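PDB 7F52: Non-structural protein 2 from Infectious bronchitis virus, which is of unknown function but belongs to the non-structural proteins cut from the gammacoronavirus replicase polyprotein. Local coordinates for residues P39-D44 against K219-I224; M229-V234 against F272-A277; E378-L383 against F474-F479. All blocks are in the same frame, centred on the assembly; numbering follows the deposited sequence.

Contact 1 of 3, residues P39-D44 against K219-I224; sequences PKDYAD and KCARSI
A221 meets D41, Y42 and A43 where the loop after helix 206-219 comes up to the start of helix 42-57. The apolar part centres on one methyl group. A221 CB lies 3.9 Å from Y42 CB and also touches the A43 methyl, CB to CB. Y42 then turns away from this loop: its CG is opposite the backbone N (chi1 -167°), and the ring leads toward L144, V148 and L162. Its hydroxyl is hydrogen-bonded to the carbonyl of Q147.

A water supplies the polar link between the two backbones. It accepts from Y42 N at 2.8 Å and donates to A221 O at 3.2 Å.

The charged pair is looser. D41 OD2 sits over one face of the R222 guanidinium, set off toward its rim, and is 3.8 Å from NE. The two planes are 39° apart. The salt bridge is long, and no N-H of R222 points at this oxygen; it rests on charge alone.

The other carboxylate oxygen serves the helix. With CG tucked between backbone N and C (chi1 61°), D41 OD1 accepts from D44 N at 3.0 Å and more weakly from A43 N. D41 is thus a classic Asp N-cap, just ahead of helix 42-57, with an arginine beside it.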
loop_
_atom_site.group_PDB
_atom_site.type_symbol
_atom_site.label_atom_id
_atom_site.label_comp_id
_atom_site.label_asym_id
_atom_site.label_seq_id
_atom_site.Cartn_x
_atom_site.Cartn_y
_atom_site.Cartn_z
ATOM N N PRO A 39 19.347 26.464 8.007
ATOM C CA PRO A 39 18.217 25.543 8.162
ATOM C C PRO A 39 17.329 25.472 6.925
ATOM O O PRO A 39 17.022 26.496 6.305
ATOM C CB PRO A 39 17.438 26.127 9.348
ATOM C CG PRO A 39 18.088 27.458 9.663
ATOM C CD PRO A 39 19.047 27.782 8.574
ATOM N N LYS A 40 16.938 24.245 6.584
ATOM C CA LYS A 40 16.016 23.935 5.494
ATOM C C LYS A 40 14.573 24.163 5.913
ATOM O O LYS A 40 13.721 24.473 5.080
ATOM C CB LYS A 40 16.200 22.476 5.083
ATOM C CG LYS A 40 15.724 22.071 3.695
ATOM C CD LYS A 40 16.408 22.843 2.574
ATOM C CE LYS A 40 16.157 22.125 1.255
ATOM N NZ LYS A 40 15.000 21.176 1.363
ATOM N N ASP A 41 14.298 23.983 7.207
ATOM C CA ASP A 41 12.922 24.025 7.717
ATOM C C ASP A 41 12.892 24.181 9.239
ATOM O O ASP A 41 13.928 24.043 9.895
ATOM C CB ASP A 41 12.162 22.752 7.310
ATOM C CG ASP A 41 12.800 21.483 7.868
ATOM O OD1 ASP A 41 12.847 21.318 9.113
ATOM O OD2 ASP A 41 13.241 20.638 7.056
ATOM N N TYR A 42 11.710 24.432 9.801
ATOM C CA TYR A 42 11.578 24.609 11.245
ATOM C C TYR A 42 12.212 23.495 12.065
ATOM O O TYR A 42 12.818 23.759 13.104
ATOM C CB TYR A 42 10.107 24.718 11.659
ATOM C CG TYR A 42 9.943 25.215 13.086
ATOM C CD1 TYR A 42 9.953 24.341 14.162
ATOM C CD2 TYR A 42 9.806 26.567 13.354
ATOM C CE1 TYR A 42 9.817 24.802 15.459
ATOM C CE2 TYR A 42 9.670 27.034 14.647
ATOM C CZ TYR A 42 9.674 26.149 15.691
ATOM O OH TYR A 42 9.532 26.621 16.974
ATOM N N ALA A 43 12.061 22.253 11.612
ATOM C CA ALA A 43 12.431 21.103 12.437
ATOM C C ALA A 43 13.938 20.986 12.614
ATOM O O ALA A 43 14.426 20.728 13.709
ATOM C CB ALA A 43 11.866 19.814 11.850
ATOM N N ASP A 44 14.679 21.167 11.534
ATOM C CA ASP A 44 16.124 21.124 11.626
ATOM C C ASP A 44 16.649 22.370 12.358
ATOM O O ASP A 44 17.615 22.281 13.131
ATOM C CB ASP A 44 16.705 20.986 10.226
ATOM C CG ASP A 44 18.217 21.149 10.172
ATOM O OD1 ASP A 44 18.925 20.616 11.056
ATOM O OD2 ASP A 44 18.697 21.797 9.211
ATOM N N LYS A 219 6.908 19.119 14.175
ATOM C CA LYS A 219 6.242 17.937 13.646
ATOM C C LYS A 219 5.547 18.314 12.329
ATOM O O LYS A 219 5.476 17.491 11.412
ATOM C CB LYS A 219 5.262 17.361 14.671
ATOM C CG LYS A 219 4.895 15.898 14.421
ATOM C CD LYS A 219 4.150 15.294 15.595
ATOM C CE LYS A 219 3.568 13.934 15.234
ATOM N NZ LYS A 219 2.783 13.320 16.346
ATOM N N CYS A 220 5.122 19.558 12.215
ATOM C CA CYS A 220 4.442 20.066 11.039
ATOM C C CYS A 220 5.313 20.856 10.120
ATOM O O CYS A 220 4.812 21.607 9.318
ATOM C CB CYS A 220 3.438 21.112 11.434
ATOM S SG CYS A 220 2.219 20.572 12.581
ATOM N N ALA A 221 6.623 20.735 10.237
ATOM C CA ALA A 221 7.506 21.370 9.280
ATOM C C ALA A 221 7.838 21.101 7.846
ATOM O O ALA A 221 8.655 21.823 7.290
ATOM C CB ALA A 221 8.904 21.453 9.827
ATOM N N ARG A 222 7.266 20.075 7.252
ATOM C CA ARG A 222 7.632 19.765 5.887
ATOM C C ARG A 222 6.272 19.125 6.006
ATOM O O ARG A 222 5.537 19.459 6.899
ATOM C CB ARG A 222 8.375 18.493 6.222
ATOM C CG ARG A 222 9.764 18.749 6.732
ATOM C CD ARG A 222 10.739 17.805 6.091
ATOM N NE ARG A 222 11.600 17.177 7.074
ATOM C CZ ARG A 222 12.792 16.673 6.788
ATOM N NH1 ARG A 222 13.257 16.729 5.551
ATOM N NH2 ARG A 222 13.517 16.111 7.735
ATOM N N SER A 223 5.913 18.232 5.096
ATOM C CA SER A 223 4.494 17.882 4.967
ATOM C C SER A 223 3.303 17.511 5.862
ATOM O O SER A 223 3.397 16.648 6.740
ATOM C CB SER A 223 4.593 16.571 4.193
ATOM O OG SER A 223 5.891 16.432 3.642
ATOM N N ILE A 224 2.175 18.173 5.617
ATOM C CA ILE A 224 0.914 17.819 6.257
ATOM C C ILE A 224 0.101 16.724 5.546
ATOM O O ILE A 224 -0.056 16.753 4.325
ATOM C CB ILE A 224 0.101 19.128 6.442
ATOM C CG1 ILE A 224 0.870 20.129 7.302
ATOM C CG2 ILE A 224 -1.250 18.818 7.064
ATOM C CD1 ILE A 224 0.891 19.800 8.768
HETATM O O HOH W 1 9.366 24.741 8.372
#

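Contact 2 of 3, residues M229-V234 against F272-A277; sequences MERTLV and FFKEAA
The guanidinium of R231 has K274 CG over one face. That carbon stands 3.7 Å above the plane, shifted toward the rim. The R231 chain runs extended from CG to NE beside the K274 side chain, and both point the same way. NE of R231 is hydrogen-bonded to the carbonyl of G263, which helps fix the rotation of the group. The F272 ring is met obliquely by L233, whose CG is 3.9 Å from CE2. F254 meets this ring edge-to-face.

Nearer the backbone, R231 passes along the F272 carbonyl, with CG 3.4 Å from F272 O. R231 CA makes a C-H...O contact with F273 O. One backbone hydrogen bond joins the segments: R231 N donates to K274 O at 3.2 Å. It is nearly straight at the hydrogen (167°), but the donor is tilted 28° from the carbonyl plane.

Two tight turns face each other here. M229 and T232 are paired by bonds in both directions, and E230 and R231 between them have left-handed backbone angles. In the other turn F273 N donates to A276 O. The first turn joins strands 226-229 and 232-235. The second joins strands 270-273 and 276-281 of a four-stranded antiparallel sheet. Helix 244-255 packs on T232, L233 and F272, while strand 357-371 lies against R231, F273 and A276.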
loop_
_atom_site.group_PDB
_atom_site.type_symbol
_atom_site.label_atom_id
_atom_site.label_comp_id
_atom_site.label_asym_id
_atom_site.label_seq_id
_atom_site.Cartn_x
_atom_site.Cartn_y
_atom_site.Cartn_z
ATOM N N MET A 229 -9.757 8.456 10.338
ATOM C CA MET A 229 -9.694 7.428 11.367
ATOM C C MET A 229 -10.991 7.500 12.134
ATOM O O MET A 229 -11.420 8.584 12.504
ATOM C CB MET A 229 -8.492 7.619 12.291
ATOM C CG MET A 229 -7.137 7.436 11.596
ATOM S SD MET A 229 -5.729 8.126 12.523
ATOM C CE MET A 229 -5.977 7.311 14.104
ATOM N N GLU A 230 -11.639 6.355 12.328
ATOM C CA GLU A 230 -12.938 6.311 12.993
ATOM C C GLU A 230 -13.909 7.375 12.465
ATOM O O GLU A 230 -14.451 8.179 13.222
ATOM C CB GLU A 230 -12.749 6.445 14.506
ATOM C CG GLU A 230 -11.942 5.285 15.114
ATOM C CD GLU A 230 -12.600 3.895 14.923
ATOM O OE1 GLU A 230 -13.818 3.816 14.639
ATOM O OE2 GLU A 230 -11.890 2.872 15.045
ATOM N N ARG A 231 -14.107 7.373 11.152
ATOM C CA ARG A 231 -15.100 8.230 10.509
ATOM C C ARG A 231 -14.901 9.710 10.824
ATOM O O ARG A 231 -15.857 10.469 10.874
ATOM C CB ARG A 231 -16.519 7.811 10.910
ATOM C CG ARG A 231 -16.790 6.322 10.798
ATOM C CD ARG A 231 -18.181 5.968 11.309
ATOM N NE ARG A 231 -18.506 4.566 11.049
ATOM C CZ ARG A 231 -18.213 3.557 11.868
ATOM N NH1 ARG A 231 -17.584 3.768 13.017
ATOM N NH2 ARG A 231 -18.543 2.329 11.529
ATOM N N THR A 232 -13.668 10.140 11.022
ATOM C CA THR A 232 -13.435 11.585 11.105
ATOM C C THR A 232 -12.130 11.926 10.384
ATOM O O THR A 232 -11.223 11.087 10.290
ATOM C CB THR A 232 -13.418 12.082 12.600
ATOM O OG1 THR A 232 -13.157 13.497 12.656
ATOM C CG2 THR A 232 -12.380 11.316 13.443
ATOM N N LEU A 233 -12.056 13.130 9.828
ATOM C CA LEU A 233 -10.800 13.616 9.244
ATOM C C LEU A 233 -9.794 13.901 10.361
ATOM O O LEU A 233 -10.124 14.501 11.389
ATOM C CB LEU A 233 -11.024 14.881 8.411
ATOM C CG LEU A 233 -11.777 14.774 7.086
ATOM C CD1 LEU A 233 -12.183 16.162 6.592
ATOM C CD2 LEU A 233 -10.907 14.080 6.057
ATOM N N VAL A 234 -8.561 13.466 10.158
ATOM C CA VAL A 234 -7.515 13.658 11.144
ATOM C C VAL A 234 -6.305 14.266 10.464
ATOM O O VAL A 234 -5.930 13.835 9.369
ATOM C CB VAL A 234 -7.113 12.334 11.794
ATOM C CG1 VAL A 234 -6.002 12.535 12.794
ATOM C CG2 VAL A 234 -8.339 11.662 12.452
ATOM N N PHE A 272 -18.232 9.103 5.196
ATOM C CA PHE A 272 -16.971 8.827 5.871
ATOM C C PHE A 272 -17.028 7.524 6.637
ATOM O O PHE A 272 -17.656 7.450 7.699
ATOM C CB PHE A 272 -16.605 9.965 6.819
ATOM C CG PHE A 272 -16.326 11.264 6.126
ATOM C CD1 PHE A 272 -17.359 12.006 5.574
ATOM C CD2 PHE A 272 -15.042 11.761 6.054
ATOM C CE1 PHE A 272 -17.113 13.196 4.935
ATOM C CE2 PHE A 272 -14.791 12.968 5.425
ATOM C CZ PHE A 272 -15.822 13.682 4.866
ATOM N N PHE A 273 -16.376 6.504 6.077
ATOM C CA PHE A 273 -16.248 5.186 6.691
ATOM C C PHE A 273 -15.087 5.184 7.657
ATOM O O PHE A 273 -14.440 6.206 7.823
ATOM C CB PHE A 273 -16.073 4.118 5.624
ATOM C CG PHE A 273 -17.288 3.924 4.787
ATOM C CD1 PHE A 273 -17.475 4.662 3.635
ATOM C CD2 PHE A 273 -18.265 3.028 5.171
ATOM C CE1 PHE A 273 -18.612 4.486 2.854
ATOM C CE2 PHE A 273 -19.408 2.850 4.410
ATOM C CZ PHE A 273 -19.586 3.584 3.255
ATOM N N LYS A 274 -14.840 4.060 8.323
ATOM C CA LYS A 274 -13.857 4.062 9.405
ATOM C C LYS A 274 -12.527 4.668 8.950
ATOM O O LYS A 274 -11.978 5.561 9.605
ATOM C CB LYS A 274 -13.627 2.656 9.946
ATOM C CG LYS A 274 -14.678 2.158 10.928
ATOM C CD LYS A 274 -14.220 0.804 11.505
ATOM C CE LYS A 274 -15.231 -0.313 11.220
ATOM N NZ LYS A 274 -14.584 -1.617 10.858
ATOM N N GLU A 275 -12.031 4.211 7.805
ATOM C CA GLU A 275 -10.701 4.589 7.373
ATOM C C GLU A 275 -10.641 5.189 5.980
ATOM O O GLU A 275 -9.574 5.190 5.353
ATOM C CB GLU A 275 -9.780 3.382 7.452
ATOM C CG GLU A 275 -9.511 2.988 8.882
ATOM C CD GLU A 275 -8.984 1.562 9.022
ATOM O OE1 GLU A 275 -9.253 0.690 8.129
ATOM O OE2 GLU A 275 -8.301 1.326 10.049
ATOM N N ALA A 276 -11.757 5.723 5.501
ATOM C CA ALA A 276 -11.757 6.284 4.166
ATOM C C ALA A 276 -12.938 7.176 3.953
ATOM O O ALA A 276 -14.023 6.902 4.448
ATOM C CB ALA A 276 -11.747 5.191 3.124
ATOM N N ALA A 277 -12.697 8.276 3.251
ATOM C CA ALA A 277 -13.746 9.161 2.802
ATOM C C ALA A 277 -14.083 8.762 1.388
ATOM O O ALA A 277 -13.190 8.425 0.597
ATOM C CB ALA A 277 -13.295 10.593 2.842
#

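Contact 3 of 3, residues E378-L383 against F474-F479; sequences EINDGL and FVKTCF
The carboxylate of D381 grips two successive backbone N-H groups, those of K476 and T477. K476 N donates to D381 OD1 at 2.8 Å and meets its syn lone pair. T477 N donates to D381 OD2 at 2.6 Å, but from above the carboxylate plane, 47° out of it. Both bonds are fairly straight at the hydrogen. With CG opposite its carbonyl carbon (chi1 -76°), D381 reaches out from its helix to these amides. A hydrogen bond to each oxygen holds the group against rotation.

Carbon atoms pack round the same carboxylate. V475 CB lies 4.0 Å from D381 OD2, and the T477 methyl CG2 is also against that oxygen. K476 CB sits 3.6 Å from OD1. C480, in the first turn of helix 478-491, touches D381 as well. D381 is buried, and the two amides meet its charge.

The arrangement joins helix 377-390 to the entry of helix 478-491. T477 is the N-cap residue of that second helix, although its side chain makes no capping bond. A negative group beside a helix start would probably be favoured by the helix dipole, which may help keep D381 ionised.

Looser side-chain contacts flank the central grip. N380 crosses the K476 chain obliquely, with N380 CG 4.0 Å from K476 CD. The amine of K476 lies well away, 6.9 Å from NZ to D381 OD1. At the other end, E378 bends at chi2 (75°) and comes back toward T477, leaving OE1 3.7 Å from OG1. The two side chains cross at about a right angle. Beyond the contact, I432 of helix 432-439 packs on T477, while V394 and V398 of helix 394-403 cover F474.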
loop_
_atom_site.group_PDB
_atom_site.type_symbol
_atom_site.label_atom_id
_atom_site.label_comp_id
_atom_site.label_asym_id
_atom_site.label_seq_id
_atom_site.Cartn_x
_atom_site.Cartn_y
_atom_site.Cartn_z
ATOM N N GLU A 378 -36.457 -34.950 0.422
ATOM C CA GLU A 378 -35.148 -34.714 -0.130
ATOM C C GLU A 378 -34.492 -33.526 0.570
ATOM O O GLU A 378 -33.340 -33.614 1.008
ATOM C CB GLU A 378 -35.239 -34.481 -1.633
ATOM C CG GLU A 378 -35.483 -35.757 -2.453
ATOM C CD GLU A 378 -36.918 -36.279 -2.358
ATOM O OE1 GLU A 378 -37.110 -37.517 -2.416
ATOM O OE2 GLU A 378 -37.852 -35.453 -2.228
ATOM N N ILE A 379 -35.224 -32.424 0.695
ATOM C CA ILE A 379 -34.683 -31.240 1.350
ATOM C C ILE A 379 -34.345 -31.546 2.808
ATOM O O ILE A 379 -33.281 -31.161 3.303
ATOM C CB ILE A 379 -35.656 -30.058 1.263
ATOM C CG1 ILE A 379 -35.844 -29.651 -0.195
ATOM C CG2 ILE A 379 -35.132 -28.895 2.047
ATOM C CD1 ILE A 379 -36.997 -28.727 -0.424
ATOM N N ASN A 380 -35.237 -32.262 3.481
ATOM C CA ASN A 380 -35.037 -32.604 4.887
ATOM C C ASN A 380 -33.702 -33.301 5.087
ATOM O O ASN A 380 -32.932 -32.918 5.968
ATOM C CB ASN A 380 -36.182 -33.498 5.396
ATOM C CG ASN A 380 -36.022 -33.909 6.871
ATOM O OD1 ASN A 380 -35.092 -34.635 7.229
ATOM N ND2 ASN A 380 -36.986 -33.527 7.703
ATOM N N ASP A 381 -33.425 -34.313 4.262
ATOM C CA ASP A 381 -32.235 -35.140 4.447
ATOM C C ASP A 381 -30.936 -34.455 3.980
ATOM O O ASP A 381 -29.866 -34.675 4.555
ATOM C CB ASP A 381 -32.430 -36.490 3.745
ATOM C CG ASP A 381 -33.361 -37.404 4.526
ATOM O OD1 ASP A 381 -34.050 -36.873 5.432
ATOM O OD2 ASP A 381 -33.431 -38.630 4.250
ATOM N N GLY A 382 -31.005 -33.601 2.972
ATOM C CA GLY A 382 -29.826 -32.826 2.658
ATOM C C GLY A 382 -29.498 -31.746 3.690
ATOM O O GLY A 382 -28.308 -31.452 3.935
ATOM N N LEU A 383 -30.527 -31.135 4.282
ATOM C CA LEU A 383 -30.279 -30.163 5.345
ATOM C C LEU A 383 -29.595 -30.920 6.473
ATOM O O LEU A 383 -28.598 -30.439 7.032
ATOM C CB LEU A 383 -31.571 -29.473 5.830
ATOM C CG LEU A 383 -32.165 -28.439 4.867
ATOM C CD1 LEU A 383 -33.562 -27.991 5.288
ATOM C CD2 LEU A 383 -31.225 -27.225 4.709
ATOM N N PHE A 474 -34.629 -39.416 12.293
ATOM C CA PHE A 474 -34.742 -38.150 11.554
ATOM C C PHE A 474 -34.429 -38.178 10.066
ATOM O O PHE A 474 -34.446 -37.128 9.412
ATOM C CB PHE A 474 -33.662 -37.171 12.063
ATOM C CG PHE A 474 -33.753 -36.901 13.546
ATOM C CD1 PHE A 474 -34.959 -36.518 14.121
ATOM C CD2 PHE A 474 -32.647 -37.074 14.368
ATOM C CE1 PHE A 474 -35.058 -36.296 15.476
ATOM C CE2 PHE A 474 -32.734 -36.853 15.731
ATOM C CZ PHE A 474 -33.941 -36.465 16.288
ATOM N N VAL A 475 -34.113 -39.351 9.528
ATOM C CA VAL A 475 -33.806 -39.433 8.097
ATOM C C VAL A 475 -35.012 -39.872 7.272
ATOM O O VAL A 475 -35.506 -40.997 7.424
ATOM C CB VAL A 475 -32.827 -40.556 7.733
ATOM C CG1 VAL A 475 -31.395 -40.099 8.017
ATOM C CG2 VAL A 475 -33.159 -41.797 8.526
ATOM N N LYS A 476 -35.512 -38.987 6.420
ATOM C CA LYS A 476 -36.779 -39.280 5.772
ATOM C C LYS A 476 -36.834 -39.782 4.330
ATOM O O LYS A 476 -37.855 -40.340 3.882
ATOM C CB LYS A 476 -37.457 -37.925 5.923
ATOM C CG LYS A 476 -38.164 -37.901 7.253
ATOM C CD LYS A 476 -38.900 -36.630 7.541
ATOM C CE LYS A 476 -39.811 -36.851 8.767
ATOM N NZ LYS A 476 -39.372 -37.969 9.684
ATOM N N THR A 477 -35.727 -39.637 3.619
ATOM C CA THR A 477 -35.671 -40.170 2.275
ATOM C C THR A 477 -35.573 -41.701 2.423
ATOM O O THR A 477 -35.140 -42.214 3.464
ATOM C CB THR A 477 -34.557 -39.498 1.482
ATOM O OG1 THR A 477 -35.033 -39.184 0.177
ATOM C CG2 THR A 477 -33.349 -40.402 1.365
ATOM N N CYS A 478 -36.005 -42.432 1.400
ATOM C CA CYS A 478 -35.933 -43.899 1.429
ATOM C C CYS A 478 -34.484 -44.384 1.335
ATOM O O CYS A 478 -34.075 -45.295 2.054
ATOM C CB CYS A 478 -36.747 -44.490 0.279
ATOM S SG CYS A 478 -38.513 -44.512 0.649
ATOM N N PHE A 479 -33.714 -43.762 0.455
ATOM C CA PHE A 479 -32.289 -44.036 0.328
ATOM C C PHE A 479 -31.523 -43.934 1.666
ATOM O O PHE A 479 -30.705 -44.801 1.987
ATOM C CB PHE A 479 -31.682 -43.083 -0.699
ATOM C CG PHE A 479 -32.358 -43.124 -2.041
ATOM C CD1 PHE A 479 -33.651 -42.636 -2.211
ATOM C CD2 PHE A 479 -31.704 -43.654 -3.137
ATOM C CE1 PHE A 479 -34.276 -42.687 -3.452
ATOM C CE2 PHE A 479 -32.318 -43.707 -4.378
ATOM C CZ PHE A 479 -33.605 -43.220 -4.537
#

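In the fold
From the N terminus, contact 1 closes first. It brings the start of helix 42-57 to the loop behind helix 206-219, across a mostly helical stretch of 174 residues. Contact 2 opens soon after, at residue 229, and closes a short loop of 37 residues containing helix 244-255. It ties a two-stranded hairpin to the four-stranded sheet. The centres of contacts 1 and 2 are 26 Å apart. Contact 3 opens after strand 357-371. Its loop of 90 residues holds the last strands of the mixed sheet and joins helix 377-390 to the start of helix 478-491. It lies on the opposite side of the chain's centre from contact 1. All three loops run in series; none nest or cross.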